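Local atomic coordinates of ribose-5-phosphate isomerase RpiB (Thermotoga maritima, PDB entry 1O1X), a protein that probably interconverts ribose 5-phosphate and ribulose 5-phosphate, an aldose-ketose isomerisation. Residues A18-H21 with A22-E25; V61-S64 with I65-E69; A86-Y90 with R91-A95; M103-L106 with A107-N111; R144-R147 with R148-I152. One frame throughout, in Å; residues are numbered along the deposited sequence.

Interaction 1. Residues A18-H21 with A22-E25; sequences ASDH and AAFE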
# COMPACT_ATOMS: atom_id res chain seq x y z
N ALA A 18 -20.91 -6.23 7.35
CA ALA A 18 -20.83 -5.90 8.75
C ALA A 18 -19.49 -5.24 9.07
O ALA A 18 -18.49 -5.43 8.38
CB ALA A 18 -21.03 -7.12 9.62
N SER A 19 -19.50 -4.47 10.14
CA SER A 19 -18.31 -3.81 10.67
C SER A 19 -18.38 -3.63 12.18
O SER A 19 -19.45 -3.69 12.79
CB SER A 19 -18.15 -2.45 10.03
OG SER A 19 -19.05 -1.50 10.58
N ASP A 20 -17.23 -3.34 12.79
CA ASP A 20 -17.25 -2.81 14.14
C ASP A 20 -17.41 -1.30 14.07
O ASP A 20 -17.68 -0.73 13.00
CB ASP A 20 -16.04 -3.31 14.95
CG ASP A 20 -14.71 -2.70 14.52
OD1 ASP A 20 -14.70 -1.95 13.49
OD2 ASP A 20 -13.66 -2.89 15.21
N HIS A 21 -17.33 -0.64 15.21
CA HIS A 21 -17.47 0.80 15.28
C HIS A 21 -16.36 1.58 14.55
O HIS A 21 -16.63 2.67 14.05
CB HIS A 21 -17.51 1.23 16.76
CG HIS A 21 -16.32 0.79 17.55
ND1 HIS A 21 -16.04 -0.54 17.80
CD2 HIS A 21 -15.32 1.51 18.12
CE1 HIS A 21 -14.91 -0.62 18.48
NE2 HIS A 21 -14.47 0.61 18.71
N ALA A 22 -15.13 1.07 14.58
CA ALA A 22 -13.98 1.75 13.95
C ALA A 22 -14.14 1.87 12.40
O ALA A 22 -13.68 2.84 11.82
CB ALA A 22 -12.70 1.03 14.24
N ALA A 23 -14.80 0.91 11.78
CA ALA A 23 -14.98 0.95 10.34
C ALA A 23 -16.42 1.24 9.95
O ALA A 23 -16.76 1.05 8.79
CB ALA A 23 -14.51 -0.35 9.71
N PHE A 24 -17.24 1.74 10.89
CA PHE A 24 -18.64 2.04 10.61
C PHE A 24 -18.80 3.01 9.44
O PHE A 24 -19.67 2.85 8.60
CB PHE A 24 -19.34 2.65 11.87
CG PHE A 24 -20.78 3.09 11.63
CD1 PHE A 24 -21.80 2.16 11.49
CD2 PHE A 24 -21.11 4.43 11.53
CE1 PHE A 24 -23.11 2.57 11.25
CE2 PHE A 24 -22.41 4.82 11.30
CZ PHE A 24 -23.40 3.88 11.15
N GLU A 25 -18.00 4.06 9.40
CA GLU A 25 -18.14 5.08 8.37
C GLU A 25 -17.91 4.52 6.98
O GLU A 25 -18.71 4.75 6.06
CB GLU A 25 -17.20 6.23 8.63
CG GLU A 25 -17.32 7.39 7.66
CD GLU A 25 -16.17 8.39 7.88
OE1 GLU A 25 -16.09 8.96 8.98
OE2 GLU A 25 -15.31 8.52 6.96
O HOH W 1 -16.43 4.81 11.85

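Interaction 2. Residues V61-S64 with I65-E69; sequences VVQS and ILSNE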
# COMPACT_ATOMS: atom_id res chain seq x y z
N VAL A 61 -22.02 -12.41 9.41
CA VAL A 61 -21.76 -12.51 7.97
C VAL A 61 -21.39 -13.96 7.59
O VAL A 61 -21.89 -14.51 6.60
CB VAL A 61 -20.69 -11.51 7.48
CG1 VAL A 61 -20.24 -11.80 6.04
CG2 VAL A 61 -21.21 -10.09 7.56
N VAL A 62 -20.56 -14.58 8.40
CA VAL A 62 -20.21 -15.98 8.23
C VAL A 62 -21.43 -16.85 8.18
O VAL A 62 -21.55 -17.72 7.30
CB VAL A 62 -19.26 -16.45 9.31
CG1 VAL A 62 -19.19 -17.96 9.37
CG2 VAL A 62 -17.84 -15.82 9.07
N GLN A 63 -22.34 -16.67 9.11
CA GLN A 63 -23.52 -17.52 9.16
C GLN A 63 -24.33 -17.35 7.86
O GLN A 63 -24.88 -18.29 7.31
CB GLN A 63 -24.34 -17.15 10.40
CG GLN A 63 -25.79 -17.60 10.40
CD GLN A 63 -25.93 -19.08 10.45
OE1 GLN A 63 -25.04 -19.77 10.98
NE2 GLN A 63 -27.04 -19.59 9.91
N SER A 64 -24.41 -16.13 7.39
CA SER A 64 -25.15 -15.83 6.19
C SER A 64 -24.52 -16.49 4.94
O SER A 64 -25.24 -17.04 4.09
CB SER A 64 -25.30 -14.31 6.08
OG SER A 64 -26.10 -14.02 4.97
N ILE A 65 -23.19 -16.51 4.86
CA ILE A 65 -22.49 -17.18 3.76
C ILE A 65 -22.64 -18.70 3.86
O ILE A 65 -22.98 -19.37 2.87
CB ILE A 65 -21.01 -16.79 3.75
CG1 ILE A 65 -20.80 -15.31 3.41
CG2 ILE A 65 -20.22 -17.67 2.81
CD1 ILE A 65 -21.47 -14.84 2.11
N LEU A 66 -22.41 -19.27 5.04
CA LEU A 66 -22.51 -20.71 5.23
C LEU A 66 -23.92 -21.25 5.03
O LEU A 66 -24.09 -22.39 4.60
CB LEU A 66 -21.99 -21.14 6.61
CG LEU A 66 -20.50 -20.88 6.83
CD1 LEU A 66 -20.13 -21.37 8.21
CD2 LEU A 66 -19.62 -21.55 5.79
N SER A 67 -24.92 -20.45 5.31
CA SER A 67 -26.33 -20.84 5.10
C SER A 67 -26.83 -20.59 3.65
O SER A 67 -27.99 -20.76 3.36
CB SER A 67 -27.24 -20.10 6.08
OG SER A 67 -27.29 -18.74 5.77
N ASN A 68 -25.94 -20.13 2.77
CA ASN A 68 -26.27 -19.73 1.41
C ASN A 68 -27.36 -18.65 1.37
O ASN A 68 -28.20 -18.67 0.48
CB ASN A 68 -26.68 -20.94 0.56
CG ASN A 68 -26.80 -20.60 -0.93
OD1 ASN A 68 -26.01 -19.80 -1.48
ND2 ASN A 68 -27.79 -21.19 -1.58
N GLU A 69 -27.37 -17.74 2.34
CA GLU A 69 -28.28 -16.62 2.34
C GLU A 69 -27.69 -15.38 1.66
O GLU A 69 -28.38 -14.44 1.40
CB GLU A 69 -28.74 -16.31 3.76
CG GLU A 69 -29.75 -17.33 4.30
CD GLU A 69 -31.04 -17.36 3.46
OE1 GLU A 69 -31.58 -16.29 3.17
OE2 GLU A 69 -31.50 -18.44 3.03
O HOH W 2 -28.65 -18.04 8.11

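Interaction 3. Residues A86-Y90 with R91-A95; sequences AANRY and RGIRA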
# COMPACT_ATOMS: atom_id res chain seq x y z
N ALA A 86 -10.93 -13.58 12.57
CA ALA A 86 -12.17 -14.14 13.10
C ALA A 86 -12.97 -14.94 12.09
O ALA A 86 -13.47 -16.03 12.40
CB ALA A 86 -13.02 -13.04 13.71
N ALA A 87 -13.08 -14.42 10.86
CA ALA A 87 -13.92 -15.05 9.85
C ALA A 87 -13.31 -16.34 9.35
O ALA A 87 -14.04 -17.28 9.04
CB ALA A 87 -14.24 -14.07 8.70
N ASN A 88 -11.99 -16.40 9.29
CA ASN A 88 -11.32 -17.58 8.75
C ASN A 88 -11.21 -18.75 9.74
O ASN A 88 -10.65 -19.80 9.44
CB ASN A 88 -9.98 -17.15 8.19
CG ASN A 88 -10.12 -16.45 6.84
OD1 ASN A 88 -10.86 -16.94 5.95
ND2 ASN A 88 -9.40 -15.35 6.66
N ARG A 89 -11.80 -18.59 10.92
CA ARG A 89 -11.98 -19.69 11.88
C ARG A 89 -12.93 -20.77 11.36
O ARG A 89 -12.91 -21.89 11.84
CB ARG A 89 -12.51 -19.15 13.20
CG ARG A 89 -11.45 -18.52 14.07
CD ARG A 89 -10.49 -19.54 14.66
NE ARG A 89 -9.67 -18.94 15.69
CZ ARG A 89 -8.54 -18.24 15.48
NH1 ARG A 89 -8.06 -18.05 14.26
NH2 ARG A 89 -7.90 -17.73 16.52
N TYR A 90 -13.75 -20.41 10.37
CA TYR A 90 -14.84 -21.27 9.92
C TYR A 90 -14.51 -21.99 8.63
O TYR A 90 -14.18 -21.35 7.61
CB TYR A 90 -16.11 -20.45 9.77
CG TYR A 90 -16.52 -19.87 11.10
CD1 TYR A 90 -17.29 -20.62 11.98
CD2 TYR A 90 -16.12 -18.60 11.48
CE1 TYR A 90 -17.61 -20.11 13.21
CE2 TYR A 90 -16.45 -18.08 12.68
CZ TYR A 90 -17.19 -18.84 13.55
OH TYR A 90 -17.56 -18.32 14.74
N ARG A 91 -14.62 -23.31 8.64
CA ARG A 91 -14.46 -24.07 7.41
C ARG A 91 -15.50 -23.61 6.36
O ARG A 91 -16.66 -23.29 6.67
CB ARG A 91 -14.56 -25.59 7.68
CG ARG A 91 -13.30 -26.15 8.44
CD ARG A 91 -13.44 -27.64 8.83
NE ARG A 91 -13.41 -28.55 7.69
CZ ARG A 91 -14.50 -29.04 7.07
NH1 ARG A 91 -15.73 -28.73 7.47
NH2 ARG A 91 -14.35 -29.85 6.03
N GLY A 92 -15.05 -23.48 5.13
CA GLY A 92 -15.88 -22.98 4.06
C GLY A 92 -15.78 -21.50 3.83
O GLY A 92 -16.34 -21.02 2.86
N ILE A 93 -15.15 -20.76 4.75
CA ILE A 93 -15.01 -19.33 4.62
C ILE A 93 -13.62 -19.01 4.16
O ILE A 93 -12.64 -19.51 4.70
CB ILE A 93 -15.29 -18.61 5.99
CG1 ILE A 93 -16.72 -18.89 6.45
CG2 ILE A 93 -14.95 -17.10 5.91
CD1 ILE A 93 -17.84 -18.33 5.53
N ARG A 94 -13.53 -18.17 3.12
CA ARG A 94 -12.24 -17.68 2.62
C ARG A 94 -12.35 -16.16 2.57
O ARG A 94 -12.85 -15.57 1.63
CB ARG A 94 -11.93 -18.34 1.29
CG ARG A 94 -11.66 -19.86 1.41
CD ARG A 94 -11.37 -20.57 0.09
NE ARG A 94 -12.51 -20.41 -0.78
CZ ARG A 94 -13.64 -21.10 -0.72
NH1 ARG A 94 -13.80 -22.09 0.12
NH2 ARG A 94 -14.65 -20.74 -1.50
N ALA A 95 -11.93 -15.53 3.68
CA ALA A 95 -12.01 -14.11 3.88
C ALA A 95 -10.67 -13.46 3.57
O ALA A 95 -9.63 -13.79 4.20
CB ALA A 95 -12.44 -13.81 5.31

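Interaction 4. Residues M103-L106 with A107-N111; sequences MARL and ARSHN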
# COMPACT_ATOMS: atom_id res chain seq x y z
N MSE A 103 -5.29 -7.25 -5.28
CA MSE A 103 -5.44 -8.24 -4.25
C MSE A 103 -6.81 -8.91 -4.29
O MSE A 103 -6.90 -10.14 -4.10
CB MSE A 103 -5.13 -7.64 -2.88
CG MSE A 103 -3.68 -7.28 -2.72
SE MSE A 103 -3.27 -6.68 -0.86
CE MSE A 103 -3.33 -8.40 0.05
N ALA A 104 -7.86 -8.13 -4.51
CA ALA A 104 -9.21 -8.65 -4.64
C ALA A 104 -9.31 -9.52 -5.88
O ALA A 104 -9.98 -10.55 -5.84
CB ALA A 104 -10.25 -7.53 -4.72
N ARG A 105 -8.67 -9.11 -6.97
CA ARG A 105 -8.65 -9.93 -8.18
C ARG A 105 -8.07 -11.33 -7.86
O ARG A 105 -8.67 -12.33 -8.18
CB ARG A 105 -7.87 -9.23 -9.30
CG ARG A 105 -7.62 -10.10 -10.55
CD ARG A 105 -6.86 -9.38 -11.62
NE ARG A 105 -5.49 -9.00 -11.21
CZ ARG A 105 -4.40 -9.81 -11.19
NH1 ARG A 105 -4.50 -11.09 -11.54
NH2 ARG A 105 -3.21 -9.33 -10.82
N LEU A 106 -6.91 -11.38 -7.23
CA LEU A 106 -6.28 -12.64 -6.92
C LEU A 106 -7.04 -13.41 -5.83
O LEU A 106 -7.13 -14.62 -5.90
CB LEU A 106 -4.79 -12.43 -6.56
CG LEU A 106 -3.87 -12.05 -7.74
CD1 LEU A 106 -2.51 -11.69 -7.30
CD2 LEU A 106 -3.82 -13.16 -8.75
N ALA A 107 -7.62 -12.73 -4.86
CA ALA A 107 -8.43 -13.37 -3.85
C ALA A 107 -9.54 -14.21 -4.51
O ALA A 107 -9.82 -15.32 -4.06
CB ALA A 107 -9.03 -12.35 -2.88
N ARG A 108 -10.13 -13.68 -5.57
CA ARG A 108 -11.17 -14.36 -6.32
C ARG A 108 -10.64 -15.42 -7.27
O ARG A 108 -11.08 -16.56 -7.24
CB ARG A 108 -11.98 -13.32 -7.08
CG ARG A 108 -12.82 -12.40 -6.15
CD ARG A 108 -14.03 -13.06 -5.44
NE ARG A 108 -14.79 -13.76 -6.44
CZ ARG A 108 -15.09 -15.04 -6.48
NH1 ARG A 108 -14.84 -15.86 -5.49
NH2 ARG A 108 -15.66 -15.50 -7.58
N SER A 109 -9.66 -15.03 -8.09
CA SER A 109 -9.06 -15.87 -9.15
C SER A 109 -8.40 -17.11 -8.58
O SER A 109 -8.57 -18.21 -9.13
CB SER A 109 -7.98 -15.10 -9.92
OG SER A 109 -8.62 -14.13 -10.71
N HIS A 110 -7.62 -16.90 -7.50
CA HIS A 110 -6.83 -17.96 -6.90
C HIS A 110 -7.40 -18.57 -5.64
O HIS A 110 -7.27 -19.77 -5.42
CB HIS A 110 -5.40 -17.45 -6.64
CG HIS A 110 -4.66 -17.08 -7.88
ND1 HIS A 110 -3.32 -16.75 -7.88
CD2 HIS A 110 -5.05 -17.05 -9.18
CE1 HIS A 110 -2.93 -16.51 -9.12
NE2 HIS A 110 -3.97 -16.68 -9.93
N ASN A 111 -8.03 -17.77 -4.78
CA ASN A 111 -8.50 -18.27 -3.49
C ASN A 111 -10.01 -18.51 -3.43
O ASN A 111 -10.52 -18.91 -2.38
CB ASN A 111 -8.06 -17.35 -2.34
CG ASN A 111 -6.57 -17.03 -2.37
OD1 ASN A 111 -5.71 -17.85 -1.95
ND2 ASN A 111 -6.25 -15.86 -2.83
O HOH W 3 -6.58 -12.90 -12.20

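Interaction 5. Residues R144-R147 with R148-I152; sequences RHER and RIRKI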
# COMPACT_ATOMS: atom_id res chain seq x y z
N ARG A 144 -5.36 -25.54 -10.68
CA ARG A 144 -4.55 -26.03 -9.59
C ARG A 144 -4.82 -25.35 -8.27
O ARG A 144 -4.33 -25.80 -7.24
CB ARG A 144 -3.06 -25.96 -9.97
CG ARG A 144 -2.75 -26.85 -11.17
CD ARG A 144 -3.05 -28.35 -10.89
NE ARG A 144 -2.35 -29.27 -11.80
CZ ARG A 144 -2.26 -30.57 -11.60
NH1 ARG A 144 -2.84 -31.12 -10.53
NH2 ARG A 144 -1.61 -31.29 -12.45
N HIS A 145 -5.62 -24.29 -8.30
CA HIS A 145 -5.98 -23.57 -7.06
C HIS A 145 -6.97 -24.39 -6.27
O HIS A 145 -7.01 -24.25 -5.06
CB HIS A 145 -6.57 -22.20 -7.37
CG HIS A 145 -5.70 -21.38 -8.25
ND1 HIS A 145 -4.48 -20.88 -7.82
CD2 HIS A 145 -5.83 -21.03 -9.55
CE1 HIS A 145 -3.91 -20.24 -8.84
NE2 HIS A 145 -4.71 -20.31 -9.89
N GLU A 146 -7.78 -25.23 -6.94
CA GLU A 146 -8.88 -25.94 -6.26
C GLU A 146 -8.37 -26.87 -5.15
O GLU A 146 -8.92 -26.86 -4.04
CB GLU A 146 -9.75 -26.73 -7.26
CG GLU A 146 -10.89 -27.57 -6.66
CD GLU A 146 -11.93 -26.75 -5.91
OE1 GLU A 146 -12.05 -25.53 -6.16
OE2 GLU A 146 -12.62 -27.31 -5.03
N ARG A 147 -7.29 -27.61 -5.43
CA ARG A 147 -6.66 -28.47 -4.43
C ARG A 147 -6.28 -27.69 -3.16
O ARG A 147 -6.43 -28.17 -2.04
CB ARG A 147 -5.44 -29.16 -5.00
CG ARG A 147 -4.76 -30.10 -4.00
CD ARG A 147 -3.59 -30.82 -4.60
NE ARG A 147 -4.07 -31.73 -5.63
CZ ARG A 147 -3.29 -32.33 -6.52
NH1 ARG A 147 -1.97 -32.17 -6.50
NH2 ARG A 147 -3.83 -33.09 -7.45
N ARG A 148 -5.75 -26.49 -3.37
CA ARG A 148 -5.26 -25.66 -2.26
C ARG A 148 -6.40 -25.19 -1.40
O ARG A 148 -6.31 -25.27 -0.19
CB ARG A 148 -4.46 -24.47 -2.77
CG ARG A 148 -3.20 -24.95 -3.42
CD ARG A 148 -2.58 -23.95 -4.32
NE ARG A 148 -1.44 -24.53 -5.03
CZ ARG A 148 -0.97 -24.04 -6.14
NH1 ARG A 148 -1.53 -22.97 -6.68
NH2 ARG A 148 0.05 -24.63 -6.74
N ILE A 149 -7.48 -24.75 -2.03
CA ILE A 149 -8.66 -24.31 -1.29
C ILE A 149 -9.32 -25.44 -0.49
O ILE A 149 -9.81 -25.24 0.66
CB ILE A 149 -9.64 -23.38 -2.06
CG1 ILE A 149 -10.39 -24.07 -3.16
CG2 ILE A 149 -8.92 -22.11 -2.58
CD1 ILE A 149 -11.45 -23.16 -3.71
N ARG A 150 -9.35 -26.64 -1.07
CA ARG A 150 -9.82 -27.82 -0.33
C ARG A 150 -8.91 -28.18 0.87
O ARG A 150 -9.40 -28.46 1.98
CB ARG A 150 -9.92 -29.01 -1.29
CG ARG A 150 -11.01 -28.85 -2.32
CD ARG A 150 -11.10 -30.08 -3.16
NE ARG A 150 -12.06 -29.97 -4.25
CZ ARG A 150 -12.60 -31.00 -4.88
NH1 ARG A 150 -12.29 -32.25 -4.57
NH2 ARG A 150 -13.47 -30.76 -5.84
N LYS A 151 -7.60 -28.10 0.66
CA LYS A 151 -6.62 -28.34 1.72
C LYS A 151 -6.78 -27.37 2.92
O LYS A 151 -6.54 -27.77 4.06
CB LYS A 151 -5.18 -28.31 1.19
CG LYS A 151 -4.74 -29.57 0.48
CD LYS A 151 -3.28 -29.52 0.02
CE LYS A 151 -2.82 -30.84 -0.54
NZ LYS A 151 -1.38 -30.77 -0.92
N ILE A 152 -7.22 -26.15 2.67
CA ILE A 152 -7.46 -25.19 3.78
C ILE A 152 -8.43 -25.82 4.81
O ILE A 152 -8.27 -25.65 6.02
CB ILE A 152 -8.06 -23.87 3.24
CG1 ILE A 152 -7.01 -23.12 2.42
CG2 ILE A 152 -8.58 -23.01 4.39
CD1 ILE A 152 -7.60 -22.00 1.65
O HOH W 4 -3.35 -20.83 -5.33

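Interaction 1. Residues A18-H21 with A22-E25
Asp20 and Ser19 form the close-packed side of this turn, both folded back against the backbone of Ala22, Ala23 and Phe24. Carboxylate oxygen OD1 of Asp20 accepts a weak hydrogen bond from Ala23 N at 3.3 Å, with an N-H...O angle of 145°. The same oxygen lies 3.2 Å from Ala22 N, so it faces two successive amides. It gets there because chi1 of Asp20, 72°, tucks CG between its own backbone N and carbonyl carbon. Ser19 is folded in the same manner; its OG donates to Asp20 O at 2.9 Å and rests 3.6 Å from Phe24 CA. The backbone here is a type I beta turn from His21 to Phe24, closed by a weak bond from Phe24 N to His21 O at 3.4 Å, with Ala23 as the N-cap residue of helix 24-36. It leads from the C-terminal end of strand 14-18 of the parallel sheet into that helix, an edge where alpha/beta proteins commonly place their sites; Asp20 and His21 are predicted to bind D-ribulose 5-phosphate. The other side is looser. The imidazole of His21 folds so that Ala22 N lies over one face, and it packs on Arg148 of the second subunit. Phe24, with CG anti to its amide nitrogen (chi1 176°), carries its ring away toward Glu49. Water 1 sits beside the first helical turn, accepting from Glu25 N at 3.0 Å and lying 3.1 Å from His21 O, while the carboxylate of Glu25 reaches out to a salt bridge with Lys29.

Interaction 2. Residues V61-S64 with I65-E69
Ser64 O receives the amide of Glu69 at 2.8 Å, with an N-H...O angle of 147° and the donor almost straight out from the carbonyl. Ser67 OG also reaches this carbonyl oxygen and that of Gln63, but the hydroxyl has one proton for two acceptors and the residue has two conformers, so its choice is doubtful. Upstream the helix is regular: Leu66 N donates to Val62 O at 2.9 Å and Ile65 N to Val61 O at 3.0 Å. On the apolar flank Val62 and Leu66 run side by side in the same direction, Val62 CG1 touching Leu66 CD1 at 3.7 Å. That branch is brought over the following turn by chi1 of 164°, which sets CG1 opposite the amide nitrogen. Both residues belong to the face that packs on the loop holding Tyr90 and Ile93, whereas Ser64 and Val61 turn to strand 14-18. At the terminus the side chain of Ser64 touches the departing chain, its OG 3.7 Å from Glu69 CB. Asn68 reverses the backbone there with a positive phi of 55°, its amide bonding to Ile65 O at 3.1 Å. This second backward bond, together with the one from Glu69 N to Ser64 O, which spans one residue more at each end, makes the C-terminal end of helix 54-66 a Schellman motif.

Interaction 3. Residues A86-Y90 with R91-A95
Asn88 turns the flat end of its side chain to the backbone of Ala95, across the helix-to-strand loop that joins helix 81-87 to strand 95-97 of the parallel sheet. The amide matches both polar groups of one residue: Asn88 OD1 accepts from Ala95 N at 2.9 Å, and Asn88 ND2 donates to Ala95 O at 2.9 Å. Each bond is nearly straight (172° and 174°), and together they fix the amide's rotation and tie helix end to strand start. Ala95 O lies in the Asn88 amide plane and takes ND2 on a lone pair in its own carbonyl plane; Ala95 N is tilted slightly from the Asn88 carbonyl plane. Beside this pair two methyl groups touch, Ala87 CB lying 3.8 Å from Ala95 CB. Ile93 CG2 lies against Ala87 O at 3.3 Å. Arg91 and Gly92 form the corners of the bend, a type II beta turn from Tyr90 to Ile93 in which the positive phi of Gly92, 93°, suits a residue without CB. Arg89, just before this turn, reaches across to Asp153 and Ile93 of the second subunit. The turn is closed by Ile93 N bonding to Tyr90 O at 3.1 Å, while Ile93 CG1 rests on Tyr90 CB at 3.7 Å.

Interaction 4. Residues M103-L106 with A107-N111
Leu106 and His110 both set CG opposite their carbonyl carbon (chi1 -71° and -63°), which sends the two side chains off successive turns of helix 101-109 side by side and in the same direction. Methyl CD2 of Leu106 lies over one face of the imidazole, 3.7 Å from the centroid of the His110 ring and 18° off its normal, a CH-pi contact displaced toward the CE1 edge. The ring of His145 stacks on the opposite face. In the backbone, Leu106 O takes a firm bond from His110 N at 2.8 Å and a weak one from Asn111 N at 3.5 Å as the helix runs out. Along the neighbouring flank, water 3 links two side chains one turn apart, accepting from Arg105 NH1 at 2.8 Å and donating to Ser109 OG at 2.8 Å. Arg105 has further partners in Asp102, by a salt bridge, and Trp130 of the fourth subunit, by a cation-pi contact. The helix belongs to the beta-alpha-beta unit between strands 95-97 and 115-117. His110 is the predicted proton donor of the active site; held by contacts on both faces, its ring would probably have to take any polar partner at the nitrogens on its rim.

Interaction 5. Residues R144-R147 with R148-I152
Charge pairing is led by Glu146 and Arg150, one turn apart. Arg150 NE donates to Glu146 OE2 at 2.8 Å, a salt bridge with a nearly straight bond (173°). The oxygen uses its anti lone pair and lies in the guanidinium plane, yet the carboxylate stands almost upright on that plane, the two being 87° apart. The bend of Glu146 at chi2 (61°) turns its acid forward along the helix to meet the extended arginine. Two other charged ends cross to the second subunit: Arg148 NE pairs with Asp53 of that chain, and Lys151 NZ with Asp53 and Asp56 of it. Hydrogen bonding through solvent joins His145 to Arg148, since water 4 lies 2.7 Å from His145 ND1 and accepts from Arg148 NH1 at 3.1 Å. All this sits on helix 145-152, a short surface helix near the C-terminus that reaches over to the second subunit. Arg144 and Arg148 are predicted to bind D-ribulose 5-phosphate, consistent with a basic patch that could receive its phosphate. Backbone i to i+4 bonds make the helix: Ile149 N to His145 O at 3.1 Å, Arg150 N to Glu146 O at 3.0 Å, and Lys151 N to Arg147 O at 2.9 Å. In a polar approach without a hydrogen bond, the carbonyl of Arg144 lies over one face of the Arg148 guanidinium, off toward its rim, its O 3.9 Å from Arg148 NE. Arg147 and Lys151 pack alongside each other through their carbon chains, Arg147 CG 4.0 Å from Lys151 CE.

Overall arrangement
Interactions 1 to 5 follow one another along the chain and touch as a series. Ala18 CB of interaction 1 meets Val61 CG2 of interaction 2 at 3.6 Å, and Val62 CG1 of interaction 2 packs on Tyr90 CG of interaction 3 at 3.7 Å. Interaction 3 reaches interaction 4 through Arg94 NE and Asn111 O, a weak bond, and Arg94 CD also packs on Ile149 CG2 of interaction 5 at 3.9 Å. Interactions 4 and 5 meet where His110 O lies 3.2 Å from His145 CB. Within one chain the centres of interactions 1 and 5 are about 31 Å apart, but interaction 1 of one subunit meets interaction 5 of another, consistent with a shared active site.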